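Local coordinates for protein beta-N-acetylhexosaminidase (Akkermansia muciniphila, PDB 6JEB) that hydrolyses terminal non-reducing N-acetylhexosamine residues, releasing beta-linked N-acetylglucosamine and N-acetylgalactosamine units from N-glycans, chitobiose and related glycan substrates, at residues I84-R89 and A424-M429; P99-I104 and D130-R135; R123-L128 and I185-M190. All coordinates share one frame; numbering follows the deposited sequence.

Interaction 1: residues I84-R89 and A424-M429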
loop_
_atom_site.group_PDB
_atom_site.type_symbol
_atom_site.label_atom_id
_atom_site.label_comp_id
_atom_site.label_asym_id
_atom_site.label_seq_id
_atom_site.Cartn_x
_atom_site.Cartn_y
_atom_site.Cartn_z
ATOM N N ILE A 84 7.729 0.790 -28.030
ATOM C CA ILE A 84 7.884 0.794 -26.583
ATOM C C ILE A 84 8.057 -0.655 -26.157
ATOM O O ILE A 84 7.193 -1.493 -26.434
ATOM C CB ILE A 84 6.646 1.404 -25.905
ATOM C CG1 ILE A 84 6.441 2.859 -26.346
ATOM C CG2 ILE A 84 6.762 1.287 -24.387
ATOM C CD1 ILE A 84 5.014 3.356 -26.130
ATOM N N THR A 85 9.169 -0.965 -25.492
ATOM C CA THR A 85 9.400 -2.301 -24.954
ATOM C C THR A 85 9.580 -2.138 -23.455
ATOM O O THR A 85 10.461 -1.393 -23.019
ATOM C CB THR A 85 10.650 -2.929 -25.576
ATOM O OG1 THR A 85 10.576 -2.815 -27.002
ATOM C CG2 THR A 85 10.755 -4.404 -25.190
ATOM N N ASP A 86 8.743 -2.813 -22.668
ATOM C CA ASP A 86 8.571 -2.384 -21.291
ATOM C C ASP A 86 8.342 -3.574 -20.371
ATOM O O ASP A 86 7.640 -4.526 -20.728
ATOM C CB ASP A 86 7.363 -1.443 -21.235
ATOM C CG ASP A 86 7.410 -0.472 -20.075
ATOM O OD1 ASP A 86 8.439 -0.395 -19.364
ATOM O OD2 ASP A 86 6.389 0.226 -19.889
ATOM N N LYS A 87 8.923 -3.492 -19.172
ATOM C CA LYS A 87 8.834 -4.524 -18.149
ATOM C C LYS A 87 9.223 -3.846 -16.847
ATOM O O LYS A 87 10.135 -3.006 -16.858
ATOM C CB LYS A 87 9.821 -5.663 -18.468
ATOM C CG LYS A 87 9.760 -6.868 -17.532
ATOM C CD LYS A 87 10.861 -7.882 -17.846
ATOM C CE LYS A 87 10.774 -9.091 -16.927
ATOM N NZ LYS A 87 10.659 -8.682 -15.478
ATOM N N PRO A 88 8.573 -4.157 -15.729
ATOM C CA PRO A 88 8.856 -3.429 -14.486
ATOM C C PRO A 88 10.161 -3.838 -13.819
ATOM O O PRO A 88 10.548 -5.010 -13.797
ATOM C CB PRO A 88 7.679 -3.807 -13.581
ATOM C CG PRO A 88 7.228 -5.140 -14.089
ATOM C CD PRO A 88 7.398 -5.037 -15.592
ATOM N N ARG A 89 10.796 -2.838 -13.206
ATOM C CA ARG A 89 11.993 -3.076 -12.407
ATOM C C ARG A 89 11.692 -3.971 -11.210
ATOM O O ARG A 89 12.463 -4.895 -10.906
ATOM C CB ARG A 89 12.573 -1.740 -11.939
ATOM C CG ARG A 89 13.825 -1.889 -11.090
ATOM C CD ARG A 89 14.349 -0.561 -10.579
ATOM N NE ARG A 89 15.568 -0.748 -9.793
ATOM C CZ ARG A 89 16.112 0.178 -9.006
ATOM N NH1 ARG A 89 15.543 1.379 -8.876
ATOM N NH2 ARG A 89 17.224 -0.102 -8.337
ATOM N N ALA A 424 9.218 5.061 -9.545
ATOM C CA ALA A 424 10.297 4.459 -8.762
ATOM C C ALA A 424 10.187 2.936 -8.726
ATOM O O ALA A 424 11.207 2.232 -8.719
ATOM C CB ALA A 424 10.293 5.030 -7.342
ATOM N N GLY A 425 8.961 2.405 -8.675
ATOM C CA GLY A 425 8.793 0.963 -8.636
ATOM C C GLY A 425 8.961 0.294 -9.983
ATOM O O GLY A 425 9.406 -0.858 -10.049
ATOM N N TRP A 426 8.616 0.991 -11.065
ATOM C CA TRP A 426 8.566 0.421 -12.408
ATOM C C TRP A 426 9.816 0.702 -13.235
ATOM O O TRP A 426 10.334 -0.198 -13.905
ATOM C CB TRP A 426 7.343 0.979 -13.155
ATOM C CG TRP A 426 7.234 0.440 -14.555
ATOM C CD1 TRP A 426 7.974 0.815 -15.643
ATOM C CD2 TRP A 426 6.362 -0.601 -15.006
ATOM N NE1 TRP A 426 7.622 0.065 -16.739
ATOM C CE2 TRP A 426 6.631 -0.811 -16.374
ATOM C CE3 TRP A 426 5.370 -1.373 -14.387
ATOM C CZ2 TRP A 426 5.959 -1.770 -17.133
ATOM C CZ3 TRP A 426 4.695 -2.321 -15.143
ATOM C CH2 TRP A 426 4.993 -2.512 -16.503
ATOM N N SER A 427 10.275 1.948 -13.255
ATOM C CA SER A 427 11.211 2.346 -14.308
ATOM C C SER A 427 12.653 2.035 -13.920
ATOM O O SER A 427 13.071 2.352 -12.801
ATOM C CB SER A 427 11.089 3.837 -14.588
ATOM O OG SER A 427 9.770 4.156 -14.992
ATOM N N PRO A 428 13.435 1.461 -14.833
ATOM C CA PRO A 428 14.879 1.333 -14.600
ATOM C C PRO A 428 15.509 2.693 -14.336
ATOM O O PRO A 428 15.094 3.714 -14.890
ATOM C CB PRO A 428 15.396 0.747 -15.918
ATOM C CG PRO A 428 14.215 0.073 -16.529
ATOM C CD PRO A 428 13.002 0.847 -16.096
ATOM N N MET A 429 16.538 2.701 -13.483
ATOM C CA MET A 429 17.204 3.961 -13.165
ATOM C C MET A 429 17.715 4.661 -14.419
ATOM O O MET A 429 17.731 5.898 -14.477
ATOM C CB MET A 429 18.345 3.727 -12.169
ATOM C CG MET A 429 17.873 3.272 -10.776
ATOM S SD MET A 429 16.788 4.454 -9.933
ATOM C CE MET A 429 17.924 5.806 -9.649
HETATM O O HOH W 1 13.414 2.842 -10.149
#
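Pro-88 lies on one face of the Trp-426 indole, and this pair forms the tight part of the contact. Pro-88 CB stands 3.7 Å from the centroid of the six-membered ring of Trp-426, only 22° off the ring normal, which meets the geometry of a CH-pi interaction; CD of Pro-88 lies near CH2 of Trp-426. The indole can reach under the proline because its CG is anti to the backbone N (chi1 180°), which carries the ring back toward 84-89 although the CB of Trp-426 points away.

At the ring edge, NE1 of Trp-426 donates to OD1 of Asp-86 over 2.8 Å. The acceptor sits almost in the indole plane, while the donor approaches OD1 on its syn side, 34° out of the carboxylate plane. OD1 also accepts from the backbone N of Ser-11, so two donors grip OD1. Beyond the proline, the backbone N of Arg-89 donates to Trp-426 O at 2.8 Å, taking up a carbonyl at the end of helix 417-426.

The looser side begins at the extended Arg-89 side chain. CG of the exposed Met-429 lies over one face of the guanidinium, and SD of Met-429 comes within 3.5 Å of NH1 of Arg-89. A water accepts from NH1 of Arg-89 and donates to the carbonyls of Ala-424 and Ser-427, bridging the guanidinium to two carbonyls at the helix end; NH1 also has a salt bridge to Asp-379. This is the junction between the two domains expected of a family 20 glycosidase, here made by 84-89, leaving strand 79-86 of the N-terminal domain, which packs on the C-terminal end of helix 417-426 of the TIM-barrel domain.

Interaction 2: residues P99-I104 and D130-R135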
loop_
_atom_site.group_PDB
_atom_site.type_symbol
_atom_site.label_atom_id
_atom_site.label_comp_id
_atom_site.label_asym_id
_atom_site.label_seq_id
_atom_site.Cartn_x
_atom_site.Cartn_y
_atom_site.Cartn_z
ATOM N N PRO A 99 -8.611 2.508 5.779
ATOM C CA PRO A 99 -10.016 2.657 6.184
ATOM C C PRO A 99 -10.214 2.494 7.677
ATOM O O PRO A 99 -11.254 2.922 8.191
ATOM C CB PRO A 99 -10.736 1.559 5.392
ATOM C CG PRO A 99 -9.659 0.504 5.183
ATOM C CD PRO A 99 -8.394 1.303 4.955
ATOM N N ALA A 100 -9.246 1.902 8.396
ATOM C CA ALA A 100 -9.351 1.840 9.852
ATOM C C ALA A 100 -9.480 3.234 10.453
ATOM O O ALA A 100 -10.299 3.455 11.355
ATOM C CB ALA A 100 -8.133 1.129 10.442
ATOM N N ARG A 101 -8.672 4.186 9.978
ATOM C CA ARG A 101 -8.725 5.536 10.533
ATOM C C ARG A 101 -9.919 6.323 10.008
ATOM O O ARG A 101 -10.594 7.017 10.778
ATOM C CB ARG A 101 -7.419 6.280 10.246
ATOM C CG ARG A 101 -6.348 6.079 11.324
ATOM C CD ARG A 101 -6.059 4.594 11.604
ATOM N NE ARG A 101 -4.980 4.475 12.577
ATOM C CZ ARG A 101 -3.687 4.549 12.264
ATOM N NH1 ARG A 101 -3.312 4.708 10.996
ATOM N NH2 ARG A 101 -2.768 4.466 13.216
ATOM N N HIS A 102 -10.193 6.245 8.707
ATOM C CA HIS A 102 -11.403 6.838 8.146
ATOM C C HIS A 102 -11.924 5.896 7.081
ATOM O O HIS A 102 -11.210 5.587 6.120
ATOM C CB HIS A 102 -11.156 8.232 7.555
ATOM C CG HIS A 102 -11.172 9.324 8.577
ATOM N ND1 HIS A 102 -10.020 9.860 9.110
ATOM C CD2 HIS A 102 -12.201 9.968 9.180
ATOM C CE1 HIS A 102 -10.339 10.790 9.996
ATOM N NE2 HIS A 102 -11.656 10.873 10.061
ATOM N N PHE A 103 -13.161 5.441 7.266
ATOM C CA PHE A 103 -13.762 4.470 6.372
ATOM C C PHE A 103 -13.808 5.021 4.952
ATOM O O PHE A 103 -14.103 6.201 4.738
ATOM C CB PHE A 103 -15.183 4.190 6.864
ATOM C CG PHE A 103 -15.889 3.121 6.097
ATOM C CD1 PHE A 103 -15.462 1.797 6.163
ATOM C CD2 PHE A 103 -16.981 3.433 5.303
ATOM C CE1 PHE A 103 -16.117 0.810 5.452
ATOM C CE2 PHE A 103 -17.642 2.451 4.593
ATOM C CZ PHE A 103 -17.211 1.138 4.671
ATOM N N ILE A 104 -13.516 4.162 3.977
ATOM C CA ILE A 104 -13.560 4.537 2.569
ATOM C C ILE A 104 -14.724 3.786 1.929
ATOM O O ILE A 104 -14.655 2.556 1.779
ATOM C CB ILE A 104 -12.249 4.225 1.835
ATOM C CG1 ILE A 104 -11.034 4.761 2.610
ATOM C CG2 ILE A 104 -12.304 4.790 0.414
ATOM C CD1 ILE A 104 -9.697 4.221 2.078
ATOM N N ASP A 130 -7.157 -0.797 13.417
ATOM C CA ASP A 130 -6.224 0.023 14.182
ATOM C C ASP A 130 -6.891 0.449 15.488
ATOM O O ASP A 130 -7.865 -0.170 15.934
ATOM C CB ASP A 130 -5.708 1.206 13.343
ATOM C CG ASP A 130 -4.297 1.609 13.738
ATOM O OD1 ASP A 130 -4.138 2.220 14.820
ATOM O OD2 ASP A 130 -3.342 1.279 12.991
ATOM N N ASN A 131 -6.366 1.518 16.096
ATOM C CA ASN A 131 -6.895 1.985 17.372
ATOM C C ASN A 131 -8.237 2.677 17.202
ATOM O O ASN A 131 -9.054 2.668 18.133
ATOM C CB ASN A 131 -5.915 2.973 17.995
ATOM C CG ASN A 131 -4.613 2.322 18.398
ATOM O OD1 ASN A 131 -4.602 1.225 18.967
ATOM N ND2 ASN A 131 -3.504 2.999 18.118
ATOM N N GLN A 132 -8.466 3.286 16.031
ATOM C CA GLN A 132 -9.586 4.182 15.773
ATOM C C GLN A 132 -10.752 3.493 15.079
ATOM O O GLN A 132 -11.781 4.136 14.835
ATOM C CB GLN A 132 -9.119 5.381 14.922
ATOM C CG GLN A 132 -8.099 6.292 15.600
ATOM C CD GLN A 132 -6.671 5.748 15.576
ATOM O OE1 GLN A 132 -6.381 4.749 14.920
ATOM N NE2 GLN A 132 -5.775 6.408 16.312
ATOM N N GLY A 133 -10.621 2.212 14.755
ATOM C CA GLY A 133 -11.676 1.512 14.057
ATOM C C GLY A 133 -11.246 0.150 13.558
ATOM O O GLY A 133 -10.048 -0.133 13.426
ATOM N N TRP A 134 -12.237 -0.695 13.280
ATOM C CA TRP A 134 -12.040 -2.053 12.789
ATOM C C TRP A 134 -13.062 -2.249 11.678
ATOM O O TRP A 134 -14.261 -2.086 11.922
ATOM C CB TRP A 134 -12.285 -3.058 13.928
ATOM C CG TRP A 134 -12.123 -4.488 13.504
ATOM C CD1 TRP A 134 -12.943 -5.192 12.665
ATOM C CD2 TRP A 134 -11.054 -5.379 13.864
ATOM N NE1 TRP A 134 -12.447 -6.464 12.479
ATOM C CE2 TRP A 134 -11.297 -6.606 13.214
ATOM C CE3 TRP A 134 -9.929 -5.263 14.694
ATOM C CZ2 TRP A 134 -10.446 -7.708 13.346
ATOM C CZ3 TRP A 134 -9.078 -6.362 14.817
ATOM C CH2 TRP A 134 -9.350 -7.566 14.152
ATOM N N ARG A 135 -12.603 -2.598 10.466
ATOM C CA ARG A 135 -13.455 -2.557 9.278
ATOM C C ARG A 135 -13.773 -3.919 8.662
ATOM O O ARG A 135 -14.505 -3.963 7.655
ATOM C CB ARG A 135 -12.845 -1.644 8.206
ATOM C CG ARG A 135 -12.437 -0.266 8.713
ATOM C CD ARG A 135 -13.616 0.496 9.342
ATOM N NE ARG A 135 -13.137 1.765 9.873
ATOM C CZ ARG A 135 -13.733 2.455 10.842
ATOM N NH1 ARG A 135 -14.885 2.036 11.361
ATOM N NH2 ARG A 135 -13.171 3.573 11.290
#
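Arg-135, Arg-101 and Ala-100 bury the most surface where two loops of the TIM barrel meet, those following strands 92-97 and 123-127 at the catalytic end. Arg-135 contributes most. Its NE donates to Pro-99 O at 2.8 Å, with an N-H...O angle of 156°. NH2 of Arg-135 donates to Ala-100 O at 2.9 Å, a less straight bond that comes from above the carbonyl plane. One guanidinium thus holds two successive carbonyls of the turn, while NH1 goes on to Gly-163 O. CB of Phe-103 covers one face of the group.

The methyl group of Ala-100 packs on the start of 130-135, CB against the backbone N and CB of Asp-130. The CA of Ala-100 is 4.8 Å from that of Gly-133, the shortest CA-CA distance between the segments. Gly-133 CA lies against Ala-100 O at 3.6 Å and also over a face of the Arg-135 guanidinium.

The CB of Arg-101, a substrate-binding residue, points away from 130-135, but a bend at chi2 turns its guanidinium back over Asp-130, a member of the charge relay system. The carboxylate lies against a guanidinium face, the two planes 36° apart, and the salt bridge runs from NH2 of Arg-101 to OD1 of Asp-130 at 3.1 Å. Asp-98 pairs with NH1 of the same arginine. Asp-130 has further partners: OD1 accepts from the backbone N of Asn-131 and is bonded to His-193, its partner in the relay, while OD2 is bonded to His-127. At the edge of the Arg-101 guanidinium, NE donates to OE1 of Gln-132 over 2.7 Å, the oxygen lying only 12° out of the guanidinium plane.

Interaction 3: residues R123-L128 and I185-M190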
loop_
_atom_site.group_PDB
_atom_site.type_symbol
_atom_site.label_atom_id
_atom_site.label_comp_id
_atom_site.label_asym_id
_atom_site.label_seq_id
_atom_site.Cartn_x
_atom_site.Cartn_y
_atom_site.Cartn_z
ATOM N N ARG A 123 -0.486 -3.665 -6.389
ATOM C CA ARG A 123 -0.801 -4.133 -5.043
ATOM C C ARG A 123 -1.602 -3.069 -4.317
ATOM O O ARG A 123 -1.181 -1.908 -4.257
ATOM C CB ARG A 123 0.473 -4.432 -4.244
ATOM C CG ARG A 123 1.381 -5.497 -4.871
ATOM C CD ARG A 123 0.767 -6.891 -4.772
ATOM N NE ARG A 123 1.661 -7.923 -5.299
ATOM C CZ ARG A 123 1.671 -8.339 -6.564
ATOM N NH1 ARG A 123 0.831 -7.816 -7.449
ATOM N NH2 ARG A 123 2.520 -9.284 -6.944
ATOM N N LEU A 124 -2.753 -3.460 -3.769
ATOM C CA LEU A 124 -3.572 -2.594 -2.922
ATOM C C LEU A 124 -3.631 -3.239 -1.549
ATOM O O LEU A 124 -4.171 -4.344 -1.399
ATOM C CB LEU A 124 -4.983 -2.396 -3.477
ATOM C CG LEU A 124 -5.903 -1.577 -2.561
ATOM C CD1 LEU A 124 -5.419 -0.134 -2.441
ATOM C CD2 LEU A 124 -7.349 -1.614 -3.045
ATOM N N HIS A 125 -3.059 -2.561 -0.566
ATOM C CA HIS A 125 -2.974 -3.043 0.805
ATOM C C HIS A 125 -4.028 -2.302 1.624
ATOM O O HIS A 125 -4.114 -1.069 1.566
ATOM C CB HIS A 125 -1.526 -2.777 1.249
ATOM C CG HIS A 125 -1.250 -2.832 2.720
ATOM N ND1 HIS A 125 -0.051 -2.382 3.234
ATOM C CD2 HIS A 125 -1.984 -3.248 3.782
ATOM C CE1 HIS A 125 -0.060 -2.513 4.549
ATOM N NE2 HIS A 125 -1.221 -3.035 4.907
ATOM N N LEU A 126 -4.882 -3.060 2.320
ATOM C CA LEU A 126 -5.965 -2.500 3.133
ATOM C C LEU A 126 -5.571 -2.549 4.607
ATOM O O LEU A 126 -5.508 -3.632 5.202
ATOM C CB LEU A 126 -7.260 -3.287 2.939
ATOM C CG LEU A 126 -7.755 -3.485 1.509
ATOM C CD1 LEU A 126 -9.022 -4.345 1.506
ATOM C CD2 LEU A 126 -7.993 -2.139 0.829
ATOM N N HIS A 127 -5.353 -1.381 5.205
ATOM C CA HIS A 127 -5.095 -1.302 6.642
ATOM C C HIS A 127 -6.466 -1.298 7.310
ATOM O O HIS A 127 -7.087 -0.251 7.510
ATOM C CB HIS A 127 -4.287 -0.053 6.976
ATOM C CG HIS A 127 -3.775 -0.029 8.379
ATOM N ND1 HIS A 127 -2.655 -0.731 8.776
ATOM C CD2 HIS A 127 -4.231 0.611 9.483
ATOM C CE1 HIS A 127 -2.447 -0.528 10.065
ATOM N NE2 HIS A 127 -3.389 0.283 10.517
ATOM N N LEU A 128 -6.967 -2.497 7.612
ATOM C CA LEU A 128 -8.364 -2.678 7.996
ATOM C C LEU A 128 -8.625 -2.436 9.476
ATOM O O LEU A 128 -9.791 -2.262 9.861
ATOM C CB LEU A 128 -8.814 -4.100 7.648
ATOM C CG LEU A 128 -8.963 -4.403 6.152
ATOM C CD1 LEU A 128 -8.972 -5.911 5.904
ATOM C CD2 LEU A 128 -10.234 -3.774 5.587
ATOM N N ILE A 185 -4.201 -6.980 -0.536
ATOM C CA ILE A 185 -3.482 -7.493 0.627
ATOM C C ILE A 185 -4.165 -6.968 1.885
ATOM O O ILE A 185 -4.030 -5.775 2.198
ATOM C CB ILE A 185 -2.025 -6.999 0.619
ATOM C CG1 ILE A 185 -1.364 -7.195 -0.759
ATOM C CG2 ILE A 185 -1.239 -7.649 1.757
ATOM C CD1 ILE A 185 -1.329 -8.631 -1.232
ATOM N N PRO A 186 -4.880 -7.798 2.640
ATOM C CA PRO A 186 -5.485 -7.323 3.895
ATOM C C PRO A 186 -4.454 -7.274 5.016
ATOM O O PRO A 186 -3.562 -8.124 5.101
ATOM C CB PRO A 186 -6.539 -8.397 4.197
ATOM C CG PRO A 186 -5.888 -9.681 3.632
ATOM C CD PRO A 186 -5.172 -9.222 2.366
ATOM N N GLU A 187 -4.581 -6.271 5.891
ATOM C CA GLU A 187 -3.748 -6.184 7.090
ATOM C C GLU A 187 -4.623 -6.268 8.331
ATOM O O GLU A 187 -5.562 -5.474 8.492
ATOM C CB GLU A 187 -2.905 -4.906 7.146
ATOM C CG GLU A 187 -2.030 -4.836 8.402
ATOM C CD GLU A 187 -1.287 -3.523 8.545
ATOM O OE1 GLU A 187 -1.266 -2.723 7.578
ATOM O OE2 GLU A 187 -0.720 -3.291 9.633
ATOM N N ILE A 188 -4.313 -7.231 9.190
ATOM C CA ILE A 188 -4.867 -7.327 10.537
ATOM C C ILE A 188 -3.708 -7.005 11.467
ATOM O O ILE A 188 -2.846 -7.857 11.720
ATOM C CB ILE A 188 -5.446 -8.717 10.827
ATOM C CG1 ILE A 188 -6.362 -9.188 9.687
ATOM C CG2 ILE A 188 -6.171 -8.727 12.178
ATOM C CD1 ILE A 188 -7.579 -8.307 9.441
ATOM N N ASP A 189 -3.651 -5.770 11.958
ATOM C CA ASP A 189 -2.480 -5.328 12.707
ATOM C C ASP A 189 -2.489 -5.959 14.107
ATOM O O ASP A 189 -3.489 -5.893 14.832
ATOM C CB ASP A 189 -2.461 -3.796 12.764
ATOM C CG ASP A 189 -1.097 -3.224 13.128
ATOM O OD1 ASP A 189 -0.274 -3.946 13.731
ATOM O OD2 ASP A 189 -0.864 -2.025 12.817
ATOM N N MET A 190 -1.385 -6.607 14.472
ATOM C CA MET A 190 -1.259 -7.259 15.768
ATOM C C MET A 190 0.217 -7.299 16.132
ATOM O O MET A 190 1.075 -7.259 15.244
ATOM C CB MET A 190 -1.816 -8.685 15.702
ATOM C CG MET A 190 -1.158 -9.537 14.636
ATOM S SD MET A 190 -1.938 -11.148 14.463
ATOM C CE MET A 190 -3.354 -10.735 13.483
#
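Glu-187 extends fully, with CG anti to the backbone N and the chain straight beyond it, and this carries its carboxylate across to His-125 and His-127. Both histidines also set CG anti to the backbone N, at chi1 164° and -170°, which brings their rings to a single oxygen. NE2 of His-125 donates to OE1 of Glu-187 at 2.7 Å, on the anti side of the carboxylate; ND1 of His-127 donates to the same OE1 at 2.7 Å, but from well above the carboxylate plane. The two donors come from opposite faces of that plane, and OE1 lies close to the plane of each ring. OE2 is bonded to NE1 of Trp-307, so three N-H groups fix the rotation of this buried carboxylate.

These side chains stand on a parallel pairing of strands 123-127 and 183-187, neighbours in the eight-stranded TIM barrel. The backbone bonds follow the parallel register: N of Ile-185 to O of Leu-124, N of Leu-126 to O of Ile-185 (both 2.8 Å) and N of Glu-187 to O of Leu-126 (2.9 Å). A weak bond from Leu-128 N to Glu-187 O, 3.4 Å long, continues the pairing. His-125, His-127, Ile-185 and Glu-187 share one sheet face. On the other, Leu-126 and Pro-186 emerge, and CD1 of Leu-128 reaches CB of Pro-186 at 3.9 Å, their side chains alongside and pointing the same way. Further along, OD2 of Asp-189 approaches the His-127 ring edge at CE1, 3.5 Å away, while its OD1 accepts from Gly-256 N.

In the fold
Interactions 2 and 3 adjoin, their centres 11 Å apart, and share the active-site end of the barrel: Arg-135 N lies 2.9 Å from Leu-128 O and Ala-100 N 3.2 Å from His-127 O, both probable hydrogen bonds. A polar chain links them, since His-127, held by Glu-187, also bonds Asp-130 of the charge relay. The side chains of Arg-101 in interaction 2 and Asp-189 in interaction 3 each come to about 6 Å from the bound acetamide. Interaction 1 stands apart, its centre 34 Å from that of interaction 2 and 26 Å from that of interaction 3; in sequence, both other contacts fall between its two segments.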